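Local coordinates for conserved Archaeal protein (Sulfolobus acidocaldarius, PDB 4OPC) that reduces the double bonds of geranylgeranyl chains in archaeal membrane lipid precursors, using one bound FAD per subunit, at residues E195-H200 and Y219-K224; T272-Y277 and E440-L445; I117-T122 and N140-E145. All coordinates share one frame; numbering follows the deposited sequence. Where two conformers were deposited one is given.

How the contacts relate
The three contacts lie far apart round one FAD-dependent reductase and follow each other along the chain, 117-122/140-145 closing before 195-200/219-224 opens and that before 272-277/440-445. Contact 3 sits at the adenine end of the dinucleotide, with Thr121 and Thr122 in its pocket. Contact 1 lies at the end of strand 216-221, an inner strand of the eight-stranded sheet; its Phe220 touches both the flavin dinucleotide and the bound lipid, while the Pro221 side chain is about 10 Å from the cofactor. Contact 2 ties the loop after strand 261-271 to the C-terminal helix 434-452, the Arg274 side chain about 13 Å from the lipid. Centres of contacts 1 and 2 are 38 Å apart, on opposite sides of the chain's centre.

Contact 1: residues E195-H200 and Y219-K224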
loop_
_atom_site.group_PDB
_atom_site.type_symbol
_atom_site.label_atom_id
_atom_site.label_comp_id
_atom_site.label_asym_id
_atom_site.label_seq_id
_atom_site.Cartn_x
_atom_site.Cartn_y
_atom_site.Cartn_z
ATOM N N GLU A 195 9.660 -16.947 -25.113
ATOM C CA GLU A 195 8.787 -18.105 -25.118
ATOM C C GLU A 195 7.454 -17.691 -24.501
ATOM O O GLU A 195 7.419 -16.832 -23.611
ATOM C CB GLU A 195 9.426 -19.231 -24.302
ATOM C CG GLU A 195 9.100 -20.634 -24.782
ATOM C CD GLU A 195 10.070 -21.671 -24.240
ATOM O OE1 GLU A 195 11.182 -21.284 -23.823
ATOM O OE2 GLU A 195 9.728 -22.872 -24.228
ATOM N N ASP A 196 6.364 -18.281 -24.988
ATOM C CA ASP A 196 5.036 -18.025 -24.440
ATOM C C ASP A 196 5.039 -18.261 -22.944
ATOM O O ASP A 196 5.653 -19.207 -22.447
ATOM C CB ASP A 196 3.981 -18.924 -25.089
ATOM C CG ASP A 196 3.703 -18.552 -26.530
ATOM O OD1 ASP A 196 4.092 -17.442 -26.946
ATOM O OD2 ASP A 196 3.085 -19.372 -27.240
ATOM N N ILE A 197 4.355 -17.389 -22.219
ATOM C CA ILE A 197 4.282 -17.511 -20.782
ATOM C C ILE A 197 3.266 -18.572 -20.380
ATOM O O ILE A 197 2.090 -18.494 -20.749
ATOM C CB ILE A 197 3.924 -16.156 -20.158
ATOM C CG1 ILE A 197 5.022 -15.138 -20.486
ATOM C CG2 ILE A 197 3.730 -16.299 -18.656
ATOM C CD1 ILE A 197 4.738 -13.713 -20.001
ATOM N N GLU A 198 3.736 -19.574 -19.640
ATOM C CA GLU A 198 2.871 -20.629 -19.124
ATOM C C GLU A 198 1.901 -20.068 -18.092
ATOM O O GLU A 198 2.312 -19.326 -17.197
ATOM C CB GLU A 198 3.711 -21.738 -18.484
ATOM C CG GLU A 198 4.422 -22.642 -19.476
ATOM C CD GLU A 198 3.473 -23.588 -20.188
ATOM O OE1 GLU A 198 3.084 -24.610 -19.580
ATOM O OE2 GLU A 198 3.115 -23.307 -21.352
ATOM N N ASP A 199 0.623 -20.428 -18.225
ATOM C CA ASP A 199 -0.414 -19.984 -17.296
ATOM C C ASP A 199 -0.322 -18.480 -17.090
ATOM O O ASP A 199 -0.184 -17.994 -15.964
ATOM C CB ASP A 199 -0.280 -20.715 -15.963
ATOM C CG ASP A 199 -0.528 -22.201 -16.096
ATOM O OD1 ASP A 199 -1.447 -22.582 -16.851
ATOM O OD2 ASP A 199 0.200 -22.986 -15.453
ATOM N N HIS A 200 -0.395 -17.744 -18.192
ATOM C CA HIS A 200 -0.161 -16.306 -18.151
ATOM C C HIS A 200 -1.241 -15.528 -17.393
ATOM O O HIS A 200 -1.066 -14.344 -17.134
ATOM C CB HIS A 200 0.043 -15.732 -19.560
ATOM C CG HIS A 200 -1.233 -15.493 -20.308
ATOM N ND1 HIS A 200 -1.982 -16.514 -20.850
ATOM C CD2 HIS A 200 -1.887 -14.346 -20.605
ATOM C CE1 HIS A 200 -3.047 -16.007 -21.444
ATOM N NE2 HIS A 200 -3.012 -14.693 -21.313
ATOM N N TYR A 219 6.917 -12.332 -10.803
ATOM C CA TYR A 219 6.855 -12.456 -12.250
ATOM C C TYR A 219 5.363 -12.318 -12.561
ATOM O O TYR A 219 4.594 -13.269 -12.386
ATOM C CB TYR A 219 7.435 -13.826 -12.646
ATOM C CG TYR A 219 7.469 -14.184 -14.119
ATOM C CD1 TYR A 219 6.331 -14.649 -14.765
ATOM C CD2 TYR A 219 8.659 -14.130 -14.840
ATOM C CE1 TYR A 219 6.366 -15.024 -16.096
ATOM C CE2 TYR A 219 8.706 -14.505 -16.180
ATOM C CZ TYR A 219 7.552 -14.952 -16.797
ATOM O OH TYR A 219 7.557 -15.335 -18.120
ATOM N N PHE A 220 4.960 -11.113 -12.968
ATOM C CA PHE A 220 3.551 -10.776 -13.162
ATOM C C PHE A 220 3.304 -10.622 -14.670
ATOM O O PHE A 220 3.680 -9.595 -15.254
ATOM C CB PHE A 220 3.218 -9.439 -12.471
ATOM C CG PHE A 220 3.156 -9.493 -10.960
ATOM C CD1 PHE A 220 3.323 -10.671 -10.246
ATOM C CD2 PHE A 220 2.900 -8.329 -10.257
ATOM C CE1 PHE A 220 3.243 -10.674 -8.856
ATOM C CE2 PHE A 220 2.820 -8.325 -8.885
ATOM C CZ PHE A 220 2.985 -9.497 -8.175
ATOM N N PRO A 221 2.673 -11.625 -15.312
ATOM C CA PRO A 221 2.496 -11.500 -16.767
ATOM C C PRO A 221 1.552 -10.363 -17.141
ATOM O O PRO A 221 0.498 -10.174 -16.516
ATOM C CB PRO A 221 1.887 -12.850 -17.170
ATOM C CG PRO A 221 2.294 -13.810 -16.049
ATOM C CD PRO A 221 2.243 -12.945 -14.814
ATOM N N LYS A 222 1.951 -9.614 -18.163
ATOM C CA LYS A 222 1.136 -8.540 -18.723
ATOM C C LYS A 222 0.593 -8.921 -20.102
ATOM O O LYS A 222 0.039 -8.079 -20.819
ATOM C CB LYS A 222 1.960 -7.258 -18.820
ATOM C CG LYS A 222 2.133 -6.528 -17.491
ATOM C CD LYS A 222 2.954 -5.256 -17.672
ATOM C CE LYS A 222 2.937 -4.379 -16.430
ATOM N NZ LYS A 222 1.638 -3.658 -16.264
ATOM N N GLY A 223 0.750 -10.191 -20.458
ATOM C CA GLY A 223 0.323 -10.711 -21.743
ATOM C C GLY A 223 0.947 -12.080 -21.911
ATOM O O GLY A 223 1.528 -12.621 -20.966
ATOM N N LYS A 224 0.842 -12.634 -23.114
ATOM C CA LYS A 224 1.392 -13.950 -23.396
ATOM C C LYS A 224 2.909 -13.896 -23.543
ATOM O O LYS A 224 3.586 -14.919 -23.421
ATOM C CB LYS A 224 0.771 -14.514 -24.675
ATOM C CG LYS A 224 -0.716 -14.825 -24.574
ATOM C CD LYS A 224 -0.936 -16.233 -24.053
ATOM C CE LYS A 224 -0.285 -17.261 -24.965
ATOM N NZ LYS A 224 -0.256 -18.618 -24.347
#
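Asp196 lays its CA against the carbonyl O of Lys224 in a CA-H...O contact; its OD1 bonds to Asn225, and OD2 lies 4.5 Å from Lys224 NZ, beyond a salt bridge. Next along, Ile197 N donates to Lys224 O (2.9 Å, 159° at the hydrogen), the single backbone bond joining the loop 195-200 to the turn that leaves strand 216-221. The Ile197 side chain then enters the gap between Tyr219 and Pro221: with chi1 at -62°, CG2 stands anti to the backbone N and meets the Tyr219 ring edge at CE1 (3.9 Å), while CD1 lies 3.5 Å from Gly223 O. Tyr219 OH touches Ile197 CG1 but spends its polarity on Asp256. His200 closes the segment. Its ring takes Lys224 CD over one face, a CH-pi contact 3.5 Å from the centroid, reached through the lysine's bend at chi2 (-88°). The backbone O of His200 lies 3.3 Å from Pro221 CB and accepts from Asn72. One backbone bond, a buried isoleucine and a lysine methylene thus pin the loop to the end of strand 216-221 and the turn after it, and Asp196 would probably add only a mild electrostatic pull on the lysine ammonium.

Contact 2: residues T272-Y277 and E440-L445; sequences TRRPLY and EVDNVL
Tyr277 OH donates to Asp442 OD1 at 2.6 Å, coming from above the carboxylate plane, with ring and carboxylate turned 74° apart. The same hydroxyl oxygen accepts from Arg274, which grips it side-on: NE at 2.9 Å and 154°, NH2 at a longer 3.3 Å, both nearly within the guanidinium plane. Water 1 runs alongside, donating to Asp442 OD1 and accepting a weak bond from Arg274 NH2, whose direct separation from that oxygen is 4.3 Å. At its other end, Arg274 NH1 forms a salt bridge with Asp349 of helix 332-357. The guanidinium is also sandwiched: the Arg273 guanidinium lies over one face, its CZ 3.9 Å above the plane of Arg274, and Leu445 CD1 sits over the centre of the other, 3.3 Å from Arg274 CZ. Arg273 is itself anchored by Glu176 and by NE donating to Arg274 O. Beyond the polar atoms, Val441 CG1, anti to its backbone N (chi1 175°), packs at the edge of the Tyr277 ring, 3.8 Å from CE1. A phenylalanine in place of Tyr277 would probably leave Asp442 OD1 with the water but without its tyrosine donor, and Arg274 NE without this acceptor. This chain of bonds joins the C-terminal helix to the loop after strand 261-271, and the nearby arginine probably polarises the tyrosine hydroxyl toward Asp442, which suits a short bond in a buried setting.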
loop_
_atom_site.group_PDB
_atom_site.type_symbol
_atom_site.label_atom_id
_atom_site.label_comp_id
_atom_site.label_asym_id
_atom_site.label_seq_id
_atom_site.Cartn_x
_atom_site.Cartn_y
_atom_site.Cartn_z
ATOM N N THR A 272 5.392 -1.036 4.687
ATOM C CA THR A 272 4.866 -2.372 4.969
ATOM C C THR A 272 4.441 -2.486 6.423
ATOM O O THR A 272 4.918 -3.345 7.148
ATOM C CB THR A 272 5.920 -3.463 4.693
ATOM O OG1 THR A 272 7.057 -3.255 5.544
ATOM C CG2 THR A 272 6.382 -3.455 3.232
ATOM N N ARG A 273 3.527 -1.639 6.857
ATOM C CA ARG A 273 3.124 -1.602 8.263
ATOM C C ARG A 273 1.664 -1.193 8.413
ATOM O O ARG A 273 0.990 -0.865 7.422
ATOM C CB ARG A 273 4.004 -0.620 9.047
ATOM C CG ARG A 273 4.106 0.760 8.418
ATOM C CD ARG A 273 4.471 1.803 9.489
ATOM N NE ARG A 273 3.288 2.215 10.247
ATOM C CZ ARG A 273 3.293 3.149 11.191
ATOM N NH1 ARG A 273 2.152 3.521 11.775
ATOM N NH2 ARG A 273 4.434 3.727 11.553
ATOM N N ARG A 274 1.181 -1.222 9.655
ATOM C CA ARG A 274 -0.114 -0.656 10.019
ATOM C C ARG A 274 -0.208 0.795 9.519
ATOM O O ARG A 274 0.812 1.451 9.300
ATOM C CB ARG A 274 -0.266 -0.710 11.538
ATOM C CG ARG A 274 0.759 0.143 12.257
ATOM C CD ARG A 274 1.165 -0.455 13.612
ATOM N NE ARG A 274 2.176 0.392 14.241
ATOM C CZ ARG A 274 3.473 0.369 13.944
ATOM N NH1 ARG A 274 3.942 -0.463 13.024
ATOM N NH2 ARG A 274 4.305 1.189 14.574
ATOM N N PRO A 275 -1.430 1.313 9.333
ATOM C CA PRO A 275 -1.510 2.690 8.819
ATOM C C PRO A 275 -1.034 3.728 9.834
ATOM O O PRO A 275 -0.752 3.408 10.993
ATOM C CB PRO A 275 -3.003 2.877 8.518
ATOM C CG PRO A 275 -3.708 1.820 9.312
ATOM C CD PRO A 275 -2.750 0.685 9.507
ATOM N N LEU A 276 -0.927 4.981 9.390
ATOM C CA LEU A 276 -0.704 6.086 10.315
ATOM C C LEU A 276 -1.688 5.965 11.466
ATOM O O LEU A 276 -2.871 5.722 11.235
ATOM C CB LEU A 276 -1.004 7.409 9.612
ATOM C CG LEU A 276 0.042 8.271 8.915
ATOM C CD1 LEU A 276 -0.569 9.654 8.669
ATOM C CD2 LEU A 276 1.345 8.380 9.680
ATOM N N TYR A 277 -1.211 6.132 12.698
ATOM C CA TYR A 277 -2.076 5.971 13.864
ATOM C C TYR A 277 -3.328 6.835 13.780
ATOM O O TYR A 277 -4.417 6.381 14.136
ATOM C CB TYR A 277 -1.313 6.240 15.154
ATOM C CG TYR A 277 -0.434 5.090 15.577
ATOM C CD1 TYR A 277 -0.952 3.806 15.687
ATOM C CD2 TYR A 277 0.912 5.279 15.851
ATOM C CE1 TYR A 277 -0.153 2.747 16.092
ATOM C CE2 TYR A 277 1.717 4.218 16.252
ATOM C CZ TYR A 277 1.172 2.966 16.357
ATOM O OH TYR A 277 1.959 1.900 16.756
ATOM N N GLU A 440 -0.835 1.488 23.817
ATOM C CA GLU A 440 -1.204 0.076 23.891
ATOM C C GLU A 440 -0.722 -0.693 22.664
ATOM O O GLU A 440 -0.197 -1.805 22.785
ATOM C CB GLU A 440 -2.718 -0.094 24.012
ATOM C CG GLU A 440 -3.316 0.301 25.338
ATOM C CD GLU A 440 -4.782 -0.075 25.417
ATOM O OE1 GLU A 440 -5.634 0.775 25.083
ATOM O OE2 GLU A 440 -5.078 -1.228 25.794
ATOM N N VAL A 441 -0.902 -0.111 21.485
ATOM C CA VAL A 441 -0.491 -0.774 20.254
ATOM C C VAL A 441 1.027 -0.915 20.210
ATOM O O VAL A 441 1.554 -1.992 19.907
ATOM C CB VAL A 441 -0.981 -0.010 19.002
ATOM C CG1 VAL A 441 -0.435 -0.671 17.741
ATOM C CG2 VAL A 441 -2.504 0.032 18.975
ATOM N N ASP A 442 1.724 0.171 20.537
ATOM C CA ASP A 442 3.184 0.159 20.591
ATOM C C ASP A 442 3.688 -0.917 21.541
ATOM O O ASP A 442 4.650 -1.619 21.230
ATOM C CB ASP A 442 3.733 1.528 21.005
ATOM C CG ASP A 442 3.658 2.555 19.880
ATOM O OD1 ASP A 442 3.618 2.153 18.699
ATOM O OD2 ASP A 442 3.666 3.766 20.181
ATOM N N ASN A 443 3.037 -1.059 22.694
ATOM C CA ASN A 443 3.440 -2.095 23.643
ATOM C C ASN A 443 3.285 -3.510 23.081
ATOM O O ASN A 443 4.160 -4.359 23.272
ATOM C CB ASN A 443 2.705 -1.950 24.981
ATOM C CG ASN A 443 3.150 -0.730 25.761
ATOM O OD1 ASN A 443 4.195 -0.143 25.473
ATOM N ND2 ASN A 443 2.362 -0.344 26.761
ATOM N N VAL A 444 2.185 -3.761 22.380
ATOM C CA VAL A 444 1.976 -5.061 21.753
ATOM C C VAL A 444 3.101 -5.350 20.762
ATOM O O VAL A 444 3.661 -6.446 20.733
ATOM C CB VAL A 444 0.608 -5.132 21.035
ATOM C CG1 VAL A 444 0.517 -6.375 20.156
ATOM C CG2 VAL A 444 -0.525 -5.090 22.044
ATOM N N LEU A 445 3.451 -4.352 19.960
ATOM C CA LEU A 445 4.514 -4.514 18.974
ATOM C C LEU A 445 5.888 -4.709 19.620
ATOM O O LEU A 445 6.649 -5.575 19.193
ATOM C CB LEU A 445 4.538 -3.313 18.030
ATOM C CG LEU A 445 3.298 -3.182 17.155
ATOM C CD1 LEU A 445 3.292 -1.843 16.446
ATOM C CD2 LEU A 445 3.244 -4.300 16.134
HETATM O O HOH W 1 5.115 3.128 16.837
#

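Contact 3: residues I117-T122 and N140-E145. With FDA (dihydroflavine-adenine dinucleotide), chain B.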
loop_
_atom_site.group_PDB
_atom_site.type_symbol
_atom_site.label_atom_id
_atom_site.label_comp_id
_atom_site.label_asym_id
_atom_site.label_seq_id
_atom_site.Cartn_x
_atom_site.Cartn_y
_atom_site.Cartn_z
ATOM N N ILE A 117 -7.456 20.392 -12.091
ATOM C CA ILE A 117 -6.174 19.697 -11.980
ATOM C C ILE A 117 -5.037 20.543 -12.539
ATOM O O ILE A 117 -5.101 20.988 -13.686
ATOM C CB ILE A 117 -6.198 18.368 -12.735
ATOM C CG1 ILE A 117 -7.327 17.483 -12.197
ATOM C CG2 ILE A 117 -4.832 17.662 -12.639
ATOM C CD1 ILE A 117 -7.404 16.112 -12.829
ATOM N N TRP A 118 -4.007 20.762 -11.725
ATOM C CA TRP A 118 -2.792 21.418 -12.193
ATOM C C TRP A 118 -1.628 20.438 -12.126
ATOM O O TRP A 118 -1.225 20.019 -11.038
ATOM C CB TRP A 118 -2.456 22.648 -11.346
ATOM C CG TRP A 118 -3.520 23.728 -11.275
ATOM C CD1 TRP A 118 -4.655 23.835 -12.031
ATOM C CD2 TRP A 118 -3.529 24.836 -10.374
ATOM N NE1 TRP A 118 -5.372 24.941 -11.642
ATOM C CE2 TRP A 118 -4.703 25.571 -10.625
ATOM C CE3 TRP A 118 -2.661 25.268 -9.368
ATOM C CZ2 TRP A 118 -5.026 26.726 -9.914
ATOM C CZ3 TRP A 118 -2.986 26.414 -8.656
ATOM C CH2 TRP A 118 -4.156 27.129 -8.937
ATOM N N ASP A 119 -1.107 20.062 -13.285
ATOM C CA ASP A 119 0.087 19.229 -13.347
ATOM C C ASP A 119 1.340 20.096 -13.256
ATOM O O ASP A 119 1.270 21.341 -13.288
ATOM C CB ASP A 119 0.096 18.338 -14.608
ATOM C CG ASP A 119 0.386 19.114 -15.894
ATOM O OD1 ASP A 119 0.083 20.326 -15.965
ATOM O OD2 ASP A 119 0.891 18.510 -16.858
ATOM N N LEU A 120 2.490 19.433 -13.158
ATOM C CA LEU A 120 3.776 20.110 -12.958
ATOM C C LEU A 120 3.706 21.137 -11.821
ATOM O O LEU A 120 4.362 22.185 -11.874
ATOM C CB LEU A 120 4.293 20.746 -14.255
ATOM C CG LEU A 120 5.799 20.568 -14.489
ATOM C CD1 LEU A 120 6.175 19.094 -14.741
ATOM C CD2 LEU A 120 6.293 21.462 -15.617
ATOM N N THR A 121 2.907 20.828 -10.804
ATOM C CA THR A 121 2.663 21.753 -9.711
ATOM C C THR A 121 2.943 21.080 -8.384
ATOM O O THR A 121 2.384 20.029 -8.085
ATOM C CB THR A 121 1.220 22.283 -9.749
ATOM O OG1 THR A 121 1.029 23.015 -10.964
ATOM C CG2 THR A 121 0.951 23.231 -8.577
ATOM N N THR A 122 3.823 21.686 -7.599
ATOM C CA THR A 122 4.246 21.096 -6.335
ATOM C C THR A 122 3.731 21.916 -5.159
ATOM O O THR A 122 3.853 23.147 -5.135
ATOM C CB THR A 122 5.779 21.027 -6.270
ATOM O OG1 THR A 122 6.276 20.265 -7.379
ATOM C CG2 THR A 122 6.239 20.378 -4.972
ATOM N N ASN A 140 3.554 26.331 -9.448
ATOM C CA ASN A 140 3.082 25.798 -10.714
ATOM C C ASN A 140 4.156 26.048 -11.760
ATOM O O ASN A 140 4.384 27.183 -12.157
ATOM C CB ASN A 140 1.775 26.508 -11.089
ATOM C CG ASN A 140 1.142 25.975 -12.364
ATOM O OD1 ASN A 140 1.818 25.497 -13.271
ATOM N ND2 ASN A 140 -0.180 26.069 -12.437
ATOM N N ARG A 141 4.810 24.979 -12.209
ATOM C CA ARG A 141 5.902 25.091 -13.172
ATOM C C ARG A 141 5.453 25.139 -14.634
ATOM O O ARG A 141 6.272 25.307 -15.533
ATOM C CB ARG A 141 6.931 23.974 -12.965
ATOM C CG ARG A 141 7.869 24.229 -11.806
ATOM C CD ARG A 141 8.933 23.157 -11.712
ATOM N NE ARG A 141 9.972 23.519 -10.753
ATOM C CZ ARG A 141 9.873 23.339 -9.440
ATOM N NH1 ARG A 141 8.774 22.803 -8.918
ATOM N NH2 ARG A 141 10.874 23.696 -8.645
ATOM N N ARG A 142 4.156 24.971 -14.861
ATOM C CA ARG A 142 3.577 25.234 -16.189
ATOM C C ARG A 142 3.457 26.731 -16.423
ATOM O O ARG A 142 3.874 27.230 -17.453
ATOM C CB ARG A 142 2.189 24.616 -16.347
ATOM C CG ARG A 142 2.138 23.100 -16.408
ATOM C CD ARG A 142 3.071 22.535 -17.461
ATOM N NE ARG A 142 2.732 21.144 -17.759
ATOM C CZ ARG A 142 3.364 20.403 -18.663
ATOM N NH1 ARG A 142 4.391 20.896 -19.333
ATOM N NH2 ARG A 142 2.971 19.161 -18.895
ATOM N N THR A 143 2.873 27.429 -15.455
ATOM C CA THR A 143 2.646 28.861 -15.582
ATOM C C THR A 143 3.760 29.673 -14.932
ATOM O O THR A 143 3.769 30.905 -15.033
ATOM C CB THR A 143 1.317 29.265 -14.932
ATOM O OG1 THR A 143 1.375 28.983 -13.530
ATOM C CG2 THR A 143 0.160 28.487 -15.539
ATOM N N ASN A 144 4.694 28.991 -14.277
ATOM C CA ASN A 144 5.785 29.645 -13.564
ATOM C C ASN A 144 5.280 30.655 -12.525
ATOM O O ASN A 144 5.720 31.808 -12.490
ATOM C CB ASN A 144 6.742 30.319 -14.547
ATOM C CG ASN A 144 8.035 30.755 -13.893
ATOM O OD1 ASN A 144 8.491 30.142 -12.927
ATOM N ND2 ASN A 144 8.624 31.828 -14.405
ATOM N N GLU A 145 4.349 30.211 -11.689
ATOM C CA GLU A 145 3.719 31.053 -10.676
ATOM C C GLU A 145 3.751 30.364 -9.327
ATOM O O GLU A 145 3.508 29.159 -9.233
ATOM C CB GLU A 145 2.234 31.251 -10.977
ATOM C CG GLU A 145 1.832 32.052 -12.173
ATOM C CD GLU A 145 0.317 32.091 -12.280
ATOM O OE1 GLU A 145 -0.274 33.159 -12.019
ATOM O OE2 GLU A 145 -0.285 31.038 -12.590
HETATM P PA FDA B . 2.044 7.490 -5.545
HETATM O O1A FDA B . 3.469 7.530 -5.151
HETATM O O2A FDA B . 1.654 6.555 -6.683
HETATM O O5B FDA B . 1.578 8.948 -5.946
HETATM C C5B FDA B . 2.019 10.094 -5.189
HETATM C C4B FDA B . 1.928 11.292 -6.097
HETATM O O4B FDA B . 2.172 12.490 -5.332
HETATM C C3B FDA B . 2.926 11.304 -7.259
HETATM O O3B FDA B . 2.250 11.351 -8.515
HETATM C C2B FDA B . 3.822 12.522 -6.965
HETATM O O2B FDA B . 4.253 13.181 -8.145
HETATM C C1B FDA B . 2.891 13.399 -6.141
HETATM N N9A FDA B . 3.512 14.348 -5.225
HETATM C C8A FDA B . 4.361 14.064 -4.184
HETATM N N7A FDA B . 4.700 15.113 -3.471
HETATM C C5A FDA B . 4.017 16.157 -4.078
HETATM C C6A FDA B . 3.912 17.527 -3.768
HETATM N N6A FDA B . 4.477 18.091 -2.700
HETATM N N1A FDA B . 3.107 18.281 -4.542
HETATM C C2A FDA B . 2.503 17.712 -5.591
HETATM N N3A FDA B . 2.495 16.428 -5.958
HETATM C C4A FDA B . 3.255 15.694 -5.137
HETATM N N1 FDA B . 0.689 -2.249 -5.199
HETATM C C2 FDA B . -0.284 -3.018 -5.786
HETATM O O2 FDA B . -1.469 -2.881 -5.498
HETATM N N3 FDA B . 0.122 -3.923 -6.732
HETATM C C4 FDA B . 1.418 -4.234 -7.087
HETATM O O4 FDA B . 1.627 -4.971 -8.048
HETATM C C4X FDA B . 2.383 -3.459 -6.407
HETATM N N5 FDA B . 3.702 -3.647 -6.699
HETATM C C5X FDA B . 4.637 -2.706 -6.321
HETATM C C6 FDA B . 5.923 -2.739 -6.843
HETATM C C7 FDA B . 6.853 -1.755 -6.551
HETATM C C7M FDA B . 8.189 -1.770 -7.247
HETATM C C8 FDA B . 6.507 -0.720 -5.668
HETATM C C8M FDA B . 7.475 0.405 -5.385
HETATM C C9 FDA B . 5.221 -0.692 -5.123
HETATM C C9A FDA B . 4.278 -1.657 -5.456
HETATM N N10 FDA B . 2.956 -1.636 -4.957
HETATM C C10 FDA B . 2.004 -2.455 -5.526
HETATM C "C1'" FDA B . 2.480 -0.544 -4.072
HETATM C "C2'" FDA B . 1.734 0.530 -4.885
HETATM O "O2'" FDA B . 2.461 0.859 -6.072
HETATM C "C3'" FDA B . 1.559 1.804 -4.054
HETATM O "O3'" FDA B . 1.067 1.434 -2.773
HETATM C "C4'" FDA B . 0.569 2.829 -4.625
HETATM O "O4'" FDA B . 0.814 3.083 -6.007
HETATM C "C5'" FDA B . 0.608 4.121 -3.843
HETATM O "O5'" FDA B . -0.253 5.098 -4.465
HETATM P P FDA B . -0.257 6.596 -3.932
HETATM O O1P FDA B . -1.240 7.327 -4.749
HETATM O O2P FDA B . -0.404 6.651 -2.418
HETATM O O3P FDA B . 1.226 7.132 -4.203
HETATM O O HOH W 2 6.305 21.627 -9.809
#
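Asn140 ND2 stands 3.7 Å above the Trp118 ring plane, displaced toward the rim, the amide tilted 35° from the ring; Trp118 NE1 bonds instead to Glu116. Asn140 opens a tight beta-hairpin turn joining strands 132-140 and 145-150, with a G1 bulge at Asn144 and Glu145. The Arg142 guanidinium holds the Asp119 carboxylate at its edge, the two planes 43° apart. NH2 of Arg142 makes a salt bridge to the syn side of Asp119 OD2 (3.0 Å), with weaker bonds from NE to both oxygens; OD2 also accepts from Trp40 N. Water 2 links Thr122 OG1 and, weakly, Leu120 O.

Within the turn Asn140, its CG anti to the backbone N (chi1 -177°), accepts at OD1 from Arg142 N in the carbonyl plane, an Asx turn, and from Thr143 N above that plane, which extends it to an Asx motif; both bonds fix the amide's rotation. Thr121 pairs with Asn140 as an antiparallel non-hydrogen-bonded pair, and Arg141 N reaches Leu120 O at 2.8 Å just beyond. Leu120 CD2 packs on Arg141 CB.

Segment 117-122 thus passes from strand 116-118, outermost in the mainly parallel Rossmann-type sheet, to strand 121-129 of the separate four-stranded sheet, beside the adenine of the flavin dinucleotide. Thr122 OG1 also bonds to Ser37. Thr121 O lies 3.4 Å from FDA C2A, and Thr122 CG2 3.7 Å from FDA N6A.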